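Local coordinates for chitin deacetylase 1 (Bombyx mori, PDB 5ZNS), which removes acetyl groups from the N-acetylglucosamine residues of chitin with the help of zinc, through its CE4 polysaccharide deacetylase domain, leaving chitosan and acetate, at residues D23-P28 with P179-Y184; I240-Q245 with N277-E282; H341-T346 with L361-N366. All blocks are in the same frame, centred on the assembly; numbering follows the deposited sequence.

Interaction 1. Residues D23-P28 with P179-Y184; sequences DGTVIP and PPLWPY. Unlike the reference sequence in segment 179-184: Pro180 (reference Arg), Trp182 (reference Cys).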
# COMPACT_ATOMS: atom_id res chain seq x y z
N ASP A 23 17.09 13.31 8.02
CA ASP A 23 17.41 12.15 7.19
C ASP A 23 16.32 11.09 7.16
O ASP A 23 16.53 10.02 6.57
CB ASP A 23 18.74 11.53 7.64
CG ASP A 23 18.65 10.91 9.02
OD1 ASP A 23 17.72 11.25 9.78
OD2 ASP A 23 19.54 10.09 9.35
N GLY A 24 15.16 11.34 7.77
CA GLY A 24 14.05 10.41 7.69
C GLY A 24 14.11 9.22 8.62
O GLY A 24 13.24 8.35 8.52
N THR A 25 15.10 9.15 9.52
CA THR A 25 15.27 8.01 10.41
C THR A 25 14.76 8.25 11.82
O THR A 25 14.72 7.31 12.62
CB THR A 25 16.74 7.58 10.47
OG1 THR A 25 17.55 8.67 10.93
CG2 THR A 25 17.25 7.13 9.10
N VAL A 26 14.36 9.48 12.15
CA VAL A 26 13.95 9.82 13.51
C VAL A 26 12.54 9.30 13.77
O VAL A 26 11.67 9.33 12.88
CB VAL A 26 14.06 11.34 13.74
CG1 VAL A 26 13.40 11.76 15.06
CG2 VAL A 26 15.52 11.78 13.71
N ILE A 27 12.32 8.80 14.98
CA ILE A 27 11.04 8.22 15.37
C ILE A 27 10.05 9.35 15.66
O ILE A 27 10.43 10.36 16.27
CB ILE A 27 11.21 7.30 16.59
CG1 ILE A 27 12.18 6.16 16.25
CG2 ILE A 27 9.87 6.77 17.06
CD1 ILE A 27 12.49 5.23 17.41
N PRO A 28 8.80 9.24 15.24
CA PRO A 28 7.81 10.27 15.59
C PRO A 28 7.66 10.42 17.09
O PRO A 28 7.72 9.44 17.84
CB PRO A 28 6.51 9.74 14.95
CG PRO A 28 6.98 8.88 13.82
CD PRO A 28 8.27 8.26 14.27
N PRO A 179 19.90 3.09 9.52
CA PRO A 179 18.56 2.50 9.65
C PRO A 179 17.61 2.84 8.48
O PRO A 179 17.88 3.79 7.75
CB PRO A 179 18.04 3.12 10.95
CG PRO A 179 18.73 4.44 11.04
CD PRO A 179 20.10 4.23 10.43
N PRO A 180 16.54 2.06 8.30
CA PRO A 180 15.54 2.40 7.28
C PRO A 180 14.77 3.65 7.67
O PRO A 180 14.87 4.15 8.80
CB PRO A 180 14.65 1.16 7.23
CG PRO A 180 14.77 0.57 8.60
CD PRO A 180 16.20 0.82 9.01
N LEU A 181 13.99 4.17 6.73
CA LEU A 181 13.31 5.44 6.91
C LEU A 181 11.86 5.26 7.36
O LEU A 181 11.18 4.32 6.96
CB LEU A 181 13.33 6.27 5.61
CG LEU A 181 14.62 6.44 4.80
CD1 LEU A 181 14.46 7.65 3.87
CD2 LEU A 181 15.85 6.60 5.68
N TRP A 182 11.42 6.18 8.21
CA TRP A 182 10.03 6.31 8.61
C TRP A 182 9.28 7.09 7.53
O TRP A 182 9.89 7.80 6.74
CB TRP A 182 9.93 7.05 9.95
CG TRP A 182 10.12 6.19 11.16
CD1 TRP A 182 11.30 5.75 11.68
CD2 TRP A 182 9.09 5.67 12.01
NE1 TRP A 182 11.08 4.99 12.80
CE2 TRP A 182 9.72 4.92 13.02
CE3 TRP A 182 7.69 5.76 12.01
CZ2 TRP A 182 9.01 4.27 14.03
CZ3 TRP A 182 6.98 5.11 13.01
CH2 TRP A 182 7.64 4.38 14.01
N PRO A 183 7.95 7.00 7.50
CA PRO A 183 7.19 7.83 6.56
C PRO A 183 7.44 9.32 6.81
O PRO A 183 7.91 9.73 7.88
CB PRO A 183 5.73 7.45 6.84
CG PRO A 183 5.82 6.04 7.38
CD PRO A 183 7.09 6.05 8.22
N TYR A 184 7.12 10.13 5.80
CA TYR A 184 7.31 11.57 5.90
C TYR A 184 6.26 12.26 5.03
O TYR A 184 5.75 11.68 4.08
CB TYR A 184 8.73 11.99 5.47
CG TYR A 184 9.15 11.46 4.12
CD1 TYR A 184 8.85 12.16 2.95
CD2 TYR A 184 9.85 10.26 4.00
CE1 TYR A 184 9.22 11.69 1.71
CE2 TYR A 184 10.24 9.78 2.76
CZ TYR A 184 9.91 10.50 1.62
OH TYR A 184 10.28 10.05 0.37

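Interaction 2. Residues I240-Q245 with N277-E282; sequences ILTGDQ and NPEFLE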
# COMPACT_ATOMS: atom_id res chain seq x y z
N ILE A 240 15.81 -14.95 -4.47
CA ILE A 240 15.04 -15.74 -3.50
C ILE A 240 14.39 -16.88 -4.27
O ILE A 240 13.43 -16.66 -5.01
CB ILE A 240 14.00 -14.89 -2.76
CG1 ILE A 240 14.67 -13.79 -1.93
CG2 ILE A 240 13.15 -15.79 -1.86
CD1 ILE A 240 13.67 -12.92 -1.18
N LEU A 241 14.89 -18.10 -4.10
CA LEU A 241 14.40 -19.23 -4.88
C LEU A 241 13.79 -20.35 -4.05
O LEU A 241 13.04 -21.15 -4.61
CB LEU A 241 15.54 -19.81 -5.74
CG LEU A 241 16.12 -18.77 -6.71
CD1 LEU A 241 17.38 -19.28 -7.39
CD2 LEU A 241 15.07 -18.34 -7.73
N THR A 242 14.08 -20.43 -2.76
CA THR A 242 13.53 -21.47 -1.90
C THR A 242 12.81 -20.86 -0.71
O THR A 242 13.08 -19.73 -0.30
CB THR A 242 14.62 -22.42 -1.38
OG1 THR A 242 15.40 -21.73 -0.39
CG2 THR A 242 15.52 -22.90 -2.51
N GLY A 243 11.89 -21.65 -0.15
CA GLY A 243 11.23 -21.26 1.09
C GLY A 243 12.20 -20.89 2.20
O GLY A 243 11.95 -19.94 2.96
N ASP A 244 13.31 -21.62 2.31
CA ASP A 244 14.29 -21.33 3.35
C ASP A 244 14.92 -19.96 3.14
O ASP A 244 15.03 -19.17 4.08
CB ASP A 244 15.36 -22.42 3.37
CG ASP A 244 16.10 -22.48 4.70
OD1 ASP A 244 15.40 -22.83 5.69
OD2 ASP A 244 17.32 -22.17 4.82
N GLN A 245 15.32 -19.67 1.90
CA GLN A 245 15.89 -18.36 1.61
C GLN A 245 14.88 -17.25 1.91
O GLN A 245 15.23 -16.23 2.52
CB GLN A 245 16.36 -18.29 0.16
CG GLN A 245 17.48 -19.25 -0.18
CD GLN A 245 17.71 -19.35 -1.67
OE1 GLN A 245 16.83 -19.05 -2.47
NE2 GLN A 245 18.92 -19.75 -2.06
N ASN A 277 3.89 -20.33 -6.05
CA ASN A 277 5.06 -20.95 -5.42
C ASN A 277 4.67 -21.38 -4.02
O ASN A 277 4.94 -20.67 -3.04
CB ASN A 277 6.25 -20.00 -5.38
CG ASN A 277 6.67 -19.51 -6.76
OD1 ASN A 277 7.31 -20.24 -7.52
ND2 ASN A 277 6.33 -18.26 -7.08
N PRO A 278 4.05 -22.56 -3.87
CA PRO A 278 3.56 -22.98 -2.55
C PRO A 278 4.64 -22.99 -1.46
O PRO A 278 4.31 -22.86 -0.27
CB PRO A 278 3.03 -24.40 -2.82
CG PRO A 278 2.68 -24.39 -4.29
CD PRO A 278 3.75 -23.55 -4.92
N GLU A 279 5.91 -23.14 -1.84
CA GLU A 279 7.00 -23.06 -0.87
C GLU A 279 7.12 -21.65 -0.29
O GLU A 279 7.45 -21.49 0.90
CB GLU A 279 8.31 -23.48 -1.53
CG GLU A 279 9.21 -24.35 -0.67
CD GLU A 279 10.47 -24.81 -1.40
OE1 GLU A 279 10.36 -25.67 -2.31
OE2 GLU A 279 11.57 -24.32 -1.07
N PHE A 280 6.89 -20.62 -1.10
CA PHE A 280 6.95 -19.25 -0.60
C PHE A 280 5.78 -18.96 0.33
O PHE A 280 5.95 -18.33 1.38
CB PHE A 280 6.97 -18.25 -1.75
CG PHE A 280 8.24 -18.29 -2.58
CD1 PHE A 280 9.40 -18.86 -2.08
CD2 PHE A 280 8.26 -17.77 -3.87
CE1 PHE A 280 10.56 -18.90 -2.85
CE2 PHE A 280 9.42 -17.80 -4.64
CZ PHE A 280 10.57 -18.37 -4.13
N LEU A 281 4.57 -19.41 -0.04
CA LEU A 281 3.43 -19.17 0.83
C LEU A 281 3.61 -19.88 2.16
O LEU A 281 3.28 -19.33 3.22
CB LEU A 281 2.13 -19.62 0.15
CG LEU A 281 0.88 -19.50 1.02
CD1 LEU A 281 0.56 -18.04 1.35
CD2 LEU A 281 -0.32 -20.17 0.33
N GLU A 282 4.15 -21.10 2.14
CA GLU A 282 4.35 -21.86 3.36
C GLU A 282 5.38 -21.18 4.27
O GLU A 282 5.17 -21.10 5.49
CB GLU A 282 4.79 -23.28 3.03
CG GLU A 282 5.23 -24.10 4.21
CD GLU A 282 5.66 -25.50 3.82
OE1 GLU A 282 4.79 -26.30 3.41
OE2 GLU A 282 6.87 -25.80 3.90
O HOH W 1 13.29 -24.48 1.63

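Interaction 3. Residues H341-T346 with L361-N366; sequences HSCKLT and LRCPVN. With NAG (2-acetamido-2-deoxy-beta-D-glucopyranose), chain C.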
# COMPACT_ATOMS: atom_id res chain seq x y z
N HIS A 341 -24.00 -9.80 -8.63
CA HIS A 341 -24.23 -9.78 -10.07
C HIS A 341 -22.91 -9.99 -10.79
O HIS A 341 -21.85 -9.55 -10.33
CB HIS A 341 -24.86 -8.45 -10.50
CG HIS A 341 -26.16 -8.16 -9.83
ND1 HIS A 341 -26.39 -7.00 -9.12
CD2 HIS A 341 -27.31 -8.88 -9.75
CE1 HIS A 341 -27.62 -7.02 -8.64
NE2 HIS A 341 -28.20 -8.15 -9.00
N SER A 342 -22.98 -10.67 -11.92
CA SER A 342 -21.82 -10.89 -12.78
C SER A 342 -22.11 -10.17 -14.09
O SER A 342 -22.87 -10.66 -14.93
CB SER A 342 -21.56 -12.37 -13.00
OG SER A 342 -20.21 -12.58 -13.40
N CYS A 343 -21.51 -9.00 -14.26
CA CYS A 343 -21.80 -8.12 -15.38
C CYS A 343 -20.83 -8.39 -16.51
O CYS A 343 -19.62 -8.20 -16.34
CB CYS A 343 -21.70 -6.67 -14.93
SG CYS A 343 -22.65 -6.39 -13.42
N LYS A 344 -21.34 -8.83 -17.65
CA LYS A 344 -20.51 -9.04 -18.83
C LYS A 344 -20.54 -7.76 -19.65
O LYS A 344 -21.56 -7.42 -20.26
CB LYS A 344 -21.01 -10.25 -19.64
CG LYS A 344 -19.97 -10.86 -20.55
CD LYS A 344 -20.35 -12.25 -21.05
CE LYS A 344 -19.13 -12.97 -21.62
NZ LYS A 344 -18.11 -13.29 -20.58
N LEU A 345 -19.42 -7.03 -19.66
CA LEU A 345 -19.42 -5.64 -20.08
C LEU A 345 -18.40 -5.40 -21.18
O LEU A 345 -17.47 -6.17 -21.40
CB LEU A 345 -19.12 -4.69 -18.91
CG LEU A 345 -20.12 -4.73 -17.75
CD1 LEU A 345 -19.60 -3.92 -16.55
CD2 LEU A 345 -21.48 -4.22 -18.20
N THR A 346 -18.58 -4.26 -21.83
CA THR A 346 -17.89 -3.93 -23.06
C THR A 346 -17.65 -2.42 -23.05
O THR A 346 -18.36 -1.68 -22.38
CB THR A 346 -18.75 -4.38 -24.25
OG1 THR A 346 -17.93 -4.61 -25.39
CG2 THR A 346 -19.79 -3.35 -24.57
N LEU A 361 -24.02 -4.13 -6.84
CA LEU A 361 -24.89 -3.18 -7.52
C LEU A 361 -25.47 -3.80 -8.78
O LEU A 361 -24.99 -4.82 -9.27
CB LEU A 361 -24.13 -1.91 -7.94
CG LEU A 361 -23.42 -0.93 -7.02
CD1 LEU A 361 -23.53 0.48 -7.61
CD2 LEU A 361 -23.95 -0.95 -5.60
N ARG A 362 -26.50 -3.16 -9.32
CA ARG A 362 -26.96 -3.51 -10.65
C ARG A 362 -25.85 -3.23 -11.66
O ARG A 362 -25.03 -2.33 -11.48
CB ARG A 362 -28.21 -2.71 -11.02
CG ARG A 362 -27.88 -1.27 -11.33
CD ARG A 362 -29.00 -0.46 -11.94
NE ARG A 362 -28.62 0.95 -11.96
CZ ARG A 362 -28.14 1.60 -13.02
NH1 ARG A 362 -28.00 0.97 -14.18
NH2 ARG A 362 -27.81 2.88 -12.92
N CYS A 363 -25.83 -4.02 -12.73
CA CYS A 363 -24.79 -3.89 -13.73
C CYS A 363 -24.89 -2.52 -14.40
O CYS A 363 -25.99 -2.10 -14.78
CB CYS A 363 -24.90 -5.02 -14.78
SG CYS A 363 -24.56 -6.61 -14.08
N PRO A 364 -23.79 -1.82 -14.59
CA PRO A 364 -23.84 -0.55 -15.31
C PRO A 364 -24.00 -0.79 -16.80
O PRO A 364 -24.04 -1.93 -17.27
CB PRO A 364 -22.49 0.09 -14.98
CG PRO A 364 -21.58 -1.10 -14.92
CD PRO A 364 -22.41 -2.16 -14.21
N VAL A 365 -24.07 0.30 -17.54
CA VAL A 365 -24.40 0.24 -18.96
C VAL A 365 -23.20 -0.20 -19.81
O VAL A 365 -23.36 -0.94 -20.78
CB VAL A 365 -24.95 1.62 -19.36
CG1 VAL A 365 -24.67 1.88 -20.79
CG2 VAL A 365 -26.45 1.70 -19.05
N ASN A 366 -21.98 0.25 -19.48
CA ASN A 366 -20.80 -0.22 -20.19
C ASN A 366 -19.65 -0.36 -19.20
O ASN A 366 -19.78 -0.09 -18.00
CB ASN A 366 -20.50 0.67 -21.40
CG ASN A 366 -19.81 1.97 -21.02
OD1 ASN A 366 -20.06 2.52 -19.95
ND2 ASN A 366 -18.95 2.47 -21.90
C1 NAG C . -24.58 0.70 0.30
C2 NAG C . -25.90 0.44 -0.45
C3 NAG C . -27.12 0.78 0.42
C4 NAG C . -26.99 0.22 1.83
C5 NAG C . -25.64 0.60 2.41
C6 NAG C . -25.39 0.00 3.78
C7 NAG C . -26.17 0.69 -2.89
C8 NAG C . -26.16 1.66 -4.04
N2 NAG C . -25.93 1.22 -1.68
O3 NAG C . -28.29 0.23 -0.18
O4 NAG C . -28.02 0.75 2.67
O5 NAG C . -24.62 0.09 1.56
O6 NAG C . -25.46 -1.41 3.73
O7 NAG C . -26.37 -0.50 -3.05
O HOH W 2 -21.60 -3.31 -21.87

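Interaction 1. Residues D23-P28 with P179-Y184
Trp182, which differs from the reference sequence, spreads its indole under the Ile27-Pro28 end of the loop 23-28, laying the loop ahead of strand 38-44 against that leading into strand 184-185, away from the zinc site. With CG anti to its carbonyl carbon (chi1 -83°), the ring swings from CB, 3.8 Å from Gly24 O, toward loop 23-28. CG and CD1 pass below Val26 O, which lies over the face. Further out, NE1 and CZ2 meet CG1 and CG2 of Ile27, whose CA stands 4.3 Å from the centroid of the five-membered ring. Over the benzo half, Pro28 CD covers CD2, CE3 and CZ3, nearest CE3 at 3.4 Å and 14° off the six-membered ring's normal, a CH-pi contact on the same face as Ile27; Pro28 CG also reaches CE3. The indole N-H bonds Asn261 O, and Trp309 meets the ring at a shallow angle.

Trp182 N donates to Gly24 O (2.8 Å, 153° at the hydrogen), to which Leu181 CA adds a CH...O contact. Thr25 CG2 packs against Pro179 CG, at 3.6 Å, and Leu181 CD2. One direct backbone bond thus sets the alignment, Asn261 bridges both loops, and the rest of the contact is CH-pi and apolar.

Interaction 2. Residues I240-Q245 with N277-E282
The contact is a junction between the N-terminal ends of two helices, 243-258 and 278-294, on the periphery of the deacetylase domain and away from the zinc site. Glu279, in the first turn of the second helix, reaches across to the start of the first: Gly243 N donates to Glu279 OE2 over 2.8 Å, with 164° at the hydrogen. The N-H meets the anti side of the carboxylate, 27° out of its plane. A water bridges the same oxygen to Asp244 N, so OE2 is tied directly and indirectly to two successive amides of the helix start. Closest approach of the backbones falls here too, with the CA atoms of Gly243 and Glu279 5.0 Å apart.

Beside this bond, the edge of the Phe280 ring meets the backbone of Leu241 to Gly243, with Thr242 C near the ring plane and 3.7 Å from CE1. Ile240 O lies 3.4 Å from Phe280 CZ, and Ile240 CG2 touches CE1 more loosely. Trp273 stacks on the Phe280 ring. Cutting this ring back to an alanine would probably open a gap beside the 240-242 backbone and leave Trp273 without its stacking partner.

The receiving end has its own order. Thr242 and Gln245 form a capping box: Gln245 N donates to Thr242 OG1, a bond permitted by the hydroxyl standing between backbone N and carbonyl carbon (chi1 72°). In return Gln245 OE1 accepts from Thr242 N and, more directly, from Leu241 N at 2.7 Å. Side-chain oxygens therefore take up the amides of Leu241, Thr242, Gly243 and Gln245, and the negative carboxylate of Glu279 is probably favoured by the positive end of the helix dipole it faces.

Interaction 3. Residues H341-T346 with L361-N366
His341 ND1 donates to Leu361 O in the shortest polar bond here, 2.6 Å with 158° at the hydrogen. The oxygen lies at the edge of the imidazole, near the ring plane, whereas the nitrogen stands well above the carbonyl plane of Leu361, 56° out of it. The bond therefore suits the ring better than the carbonyl. On the side chain of the same leucine, Leu361 CD2 lies 3.5 Å from O7 of an N-acetylglucosamine.

Two residues further on, the Cys343-Cys363 disulfide joins the segments covalently. Its SG-SG bond is 2.0 Å long and its chi3 of -82° is close to the relaxed value; the CA atoms are 5.4 Å apart. Leu345 then crosses Pro364 at about a right angle, CD1 meeting CG at 3.8 Å, while its CD2 touches Pro364 O. At the far end a water donates to Val365 O and accepts a weak bond from Thr346 N.

Strand 341-345 pairs with strand 355-359 in a two-stranded hairpin, and the segment 361-366 leaves that second strand; Pro364 also touches Phe134 of helix 117-134. The disulfide thus holds two nearly parallel runs covalently, while the His341 bond and the Leu345-Pro364 contact secure them at either end of it.

How the interactions relate
From the N terminus, the loop 23-28, ahead of the first strand of the parallel sheet, meets residues 179-184 in interaction 1, enclosing 150 residues that include strands of both larger sheets. Interaction 2 opens only after that loop has closed and brings together segments 31 residues apart, at the starts of helices 243-258 and 278-294. Interaction 3 comes last and closes a short loop of 14 residues in the C-terminal part, around the strand 355-359. The three follow in series, neither nested nor crossed. Centres of interactions 1 and 2 are 30 Å apart, whereas 1 and 3 lie on opposite sides of the chain's centre, about 33 Å apart at their nearest atoms.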